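Local coordinates for putative antioxidant defense protein Mlr4105 (Mesorhizobium loti, PDB 3C1L) that probably has peroxiredoxin activity in antioxidant defence and belongs to the AhpD-like carboxymuconolactone decarboxylase family, at residues K47-A50 and F51-Y55. Numbering follows the deposited sequence.
Sequences KLRA and FTDIY
Bends at chi2 (-61°) and chi3 (-55°) fold R49 over toward D53, whose CG lies anti to its own carbonyl carbon, and the two charged groups meet one helical turn apart. R49 NH2 reaches D53 OD1 at 3.3 Å on the syn lone pair, approaching with that oxygen tilted slightly from the guanidinium plane. Weak hydrogen bonds run from R49 NE to D53 OD1 and from R49 NH2 to D53 OD2, with the carboxylate turned 81° against the guanidinium. The pair exemplifies an i to i+4 salt bridge on an alpha-helix, here helix 45-60 of an all-helical, AhpD-like chain. Beneath it the backbone repeats the same spacing: F51 N donates a hydrogen bond to K47 O at 2.7 Å, T52 N to L48 O, D53 N to R49 O and I54 N to A50 O at 3.1 Å. With D53 replaced by an alanine, the guanidinium would probably lose its carboxylate mate and be free to turn. On another side of the helix, T52 CG2 sits 3.2 Å from L48 O and 4.2 Å from L48 CD1, and both side chains pack on L38. A50 and I54 instead face the second subunit, where each touches the other's counterpart, and K47 NZ forms a salt bridge with D57 of that subunit.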
ATOM      1  N   LYS B  47     -12.572  19.559 -27.671  1.00 31.52           N
ATOM      2  CA  LYS B  47     -11.813  18.652 -26.865  1.00 32.65           C
ATOM      3  C   LYS B  47     -10.693  17.961 -27.687  1.00 31.55           C
ATOM      4  O   LYS B  47      -9.554  17.893 -27.255  1.00 30.88           O
ATOM      5  CB  LYS B  47     -12.753  17.601 -26.260  1.00 32.73           C
ATOM      6  CG  LYS B  47     -13.868  18.161 -25.393  1.00 35.07           C
ATOM      7  CD  LYS B  47     -14.413  17.097 -24.428  1.00 43.54           C
ATOM      8  CE  LYS B  47     -15.594  17.562 -23.571  1.00 44.55           C
ATOM      9  NZ  LYS B  47     -15.651  19.014 -23.310  1.00 40.10           N
ATOM     10  N   LEU B  48     -11.037  17.445 -28.859  1.00 30.99           N
ATOM     11  CA  LEU B  48     -10.085  16.773 -29.744  1.00 29.89           C
ATOM     12  C   LEU B  48      -8.891  17.682 -30.005  1.00 29.55           C
ATOM     13  O   LEU B  48      -7.756  17.276 -29.825  1.00 32.43           O
ATOM     14  CB  LEU B  48     -10.786  16.381 -31.061  1.00 29.29           C
ATOM     15  CG  LEU B  48     -10.049  15.611 -32.155  1.00 28.58           C
ATOM     16  CD1 LEU B  48      -9.532  14.275 -31.624  1.00 27.94           C
ATOM     17  CD2 LEU B  48     -10.974  15.389 -33.379  1.00 26.14           C
ATOM     18  N   ARG B  49      -9.144  18.916 -30.411  1.00 28.73           N
ATOM     19  CA  ARG B  49      -8.070  19.872 -30.594  1.00 31.02           C
ATOM     20  C   ARG B  49      -7.248  20.091 -29.326  1.00 31.59           C
ATOM     21  O   ARG B  49      -6.061  20.261 -29.421  1.00 32.73           O
ATOM     22  CB  ARG B  49      -8.578  21.228 -31.078  1.00 31.79           C
ATOM     23  CG  ARG B  49      -8.583  21.391 -32.594  1.00 44.06           C
ATOM     24  CD  ARG B  49      -7.180  21.266 -33.217  1.00 57.82           C
ATOM     25  NE  ARG B  49      -6.209  22.191 -32.623  1.00 64.20           N
ATOM     26  CZ  ARG B  49      -5.969  23.429 -33.062  1.00 70.35           C
ATOM     27  NH1 ARG B  49      -6.639  23.927 -34.110  1.00 70.86           N
ATOM     28  NH2 ARG B  49      -5.062  24.188 -32.443  1.00 68.82           N
ATOM     29  N   ALA B  50      -7.895  20.155 -28.162  1.00 30.91           N
ATOM     30  CA  ALA B  50      -7.186  20.325 -26.905  1.00 32.36           C
ATOM     31  C   ALA B  50      -6.270  19.125 -26.718  1.00 34.02           C
ATOM     32  O   ALA B  50      -5.065  19.270 -26.425  1.00 35.32           O
ATOM     33  CB  ALA B  50      -8.169  20.424 -25.719  1.00 32.25           C
ATOM     34  N   PHE B  51      -6.843  17.930 -26.900  1.00 33.38           N
ATOM     35  CA  PHE B  51      -6.078  16.708 -26.720  1.00 30.96           C
ATOM     36  C   PHE B  51      -4.866  16.712 -27.638  1.00 29.68           C
ATOM     37  O   PHE B  51      -3.780  16.513 -27.166  1.00 29.76           O
ATOM     38  CB  PHE B  51      -6.897  15.453 -26.961  1.00 30.94           C
ATOM     39  CG  PHE B  51      -6.071  14.204 -26.935  1.00 31.09           C
ATOM     40  CD1 PHE B  51      -5.677  13.646 -25.728  1.00 32.24           C
ATOM     41  CD2 PHE B  51      -5.638  13.616 -28.104  1.00 35.30           C
ATOM     42  CE1 PHE B  51      -4.876  12.514 -25.687  1.00 28.07           C
ATOM     43  CE2 PHE B  51      -4.809  12.480 -28.063  1.00 32.05           C
ATOM     44  CZ  PHE B  51      -4.454  11.931 -26.839  1.00 31.41           C
ATOM     45  N   THR B  52      -5.052  16.926 -28.937  1.00 29.42           N
ATOM     46  CA  THR B  52      -3.953  16.731 -29.888  1.00 28.19           C
ATOM     47  C   THR B  52      -2.835  17.783 -29.682  1.00 31.19           C
ATOM     48  O   THR B  52      -1.669  17.440 -29.800  1.00 31.98           O
ATOM     49  CB  THR B  52      -4.405  16.689 -31.402  1.00 27.65           C
ATOM     50  OG1 THR B  52      -4.752  17.993 -31.843  1.00 32.81           O
ATOM     51  CG2 THR B  52      -5.600  15.748 -31.647  1.00 27.32           C
ATOM     52  N   ASP B  53      -3.207  19.029 -29.347  1.00 30.04           N
ATOM     53  CA  ASP B  53      -2.282  20.094 -28.968  1.00 30.64           C
ATOM     54  C   ASP B  53      -1.358  19.691 -27.831  1.00 31.27           C
ATOM     55  O   ASP B  53      -0.147  19.822 -27.985  1.00 31.41           O
ATOM     56  CB  ASP B  53      -3.029  21.371 -28.499  1.00 32.45           C
ATOM     57  CG  ASP B  53      -3.636  22.173 -29.627  1.00 36.82           C
ATOM     58  OD1 ASP B  53      -3.238  22.033 -30.816  1.00 41.41           O
ATOM     59  OD2 ASP B  53      -4.519  22.989 -29.306  1.00 40.10           O
ATOM     60  N   ILE B  54      -1.930  19.236 -26.693  1.00 30.50           N
ATOM     61  CA  ILE B  54      -1.148  18.814 -25.528  1.00 29.82           C
ATOM     62  C   ILE B  54      -0.336  17.588 -25.871  1.00 31.86           C
ATOM     63  O   ILE B  54       0.788  17.484 -25.443  1.00 30.46           O
ATOM     64  CB  ILE B  54      -1.974  18.401 -24.270  1.00 30.06           C
ATOM     65  CG1 ILE B  54      -2.807  19.540 -23.756  1.00 42.49           C
ATOM     66  CG2 ILE B  54      -1.056  18.088 -23.087  1.00 35.05           C
ATOM     67  CD1 ILE B  54      -2.020  20.463 -22.813  1.00 58.29           C
ATOM     68  N   TYR B  55      -0.916  16.627 -26.581  1.00 31.32           N
ATOM     69  CA  TYR B  55      -0.178  15.382 -26.860  1.00 31.39           C
ATOM     70  C   TYR B  55       1.076  15.645 -27.733  1.00 30.46           C
ATOM     71  O   TYR B  55       2.165  15.093 -27.493  1.00 29.42           O
ATOM     72  CB  TYR B  55      -1.069  14.386 -27.577  1.00 32.22           C
ATOM     73  CG  TYR B  55      -0.349  13.097 -27.855  1.00 32.23           C
ATOM     74  CD1 TYR B  55      -0.268  12.106 -26.879  1.00 35.27           C
ATOM     75  CD2 TYR B  55       0.279  12.883 -29.055  1.00 31.43           C
ATOM     76  CE1 TYR B  55       0.417  10.915 -27.121  1.00 36.55           C
ATOM     77  CE2 TYR B  55       0.982  11.701 -29.293  1.00 36.04           C
ATOM     78  CZ  TYR B  55       1.033  10.733 -28.334  1.00 32.34           C
ATOM     79  OH  TYR B  55       1.713   9.572 -28.567  1.00 36.96           O
TER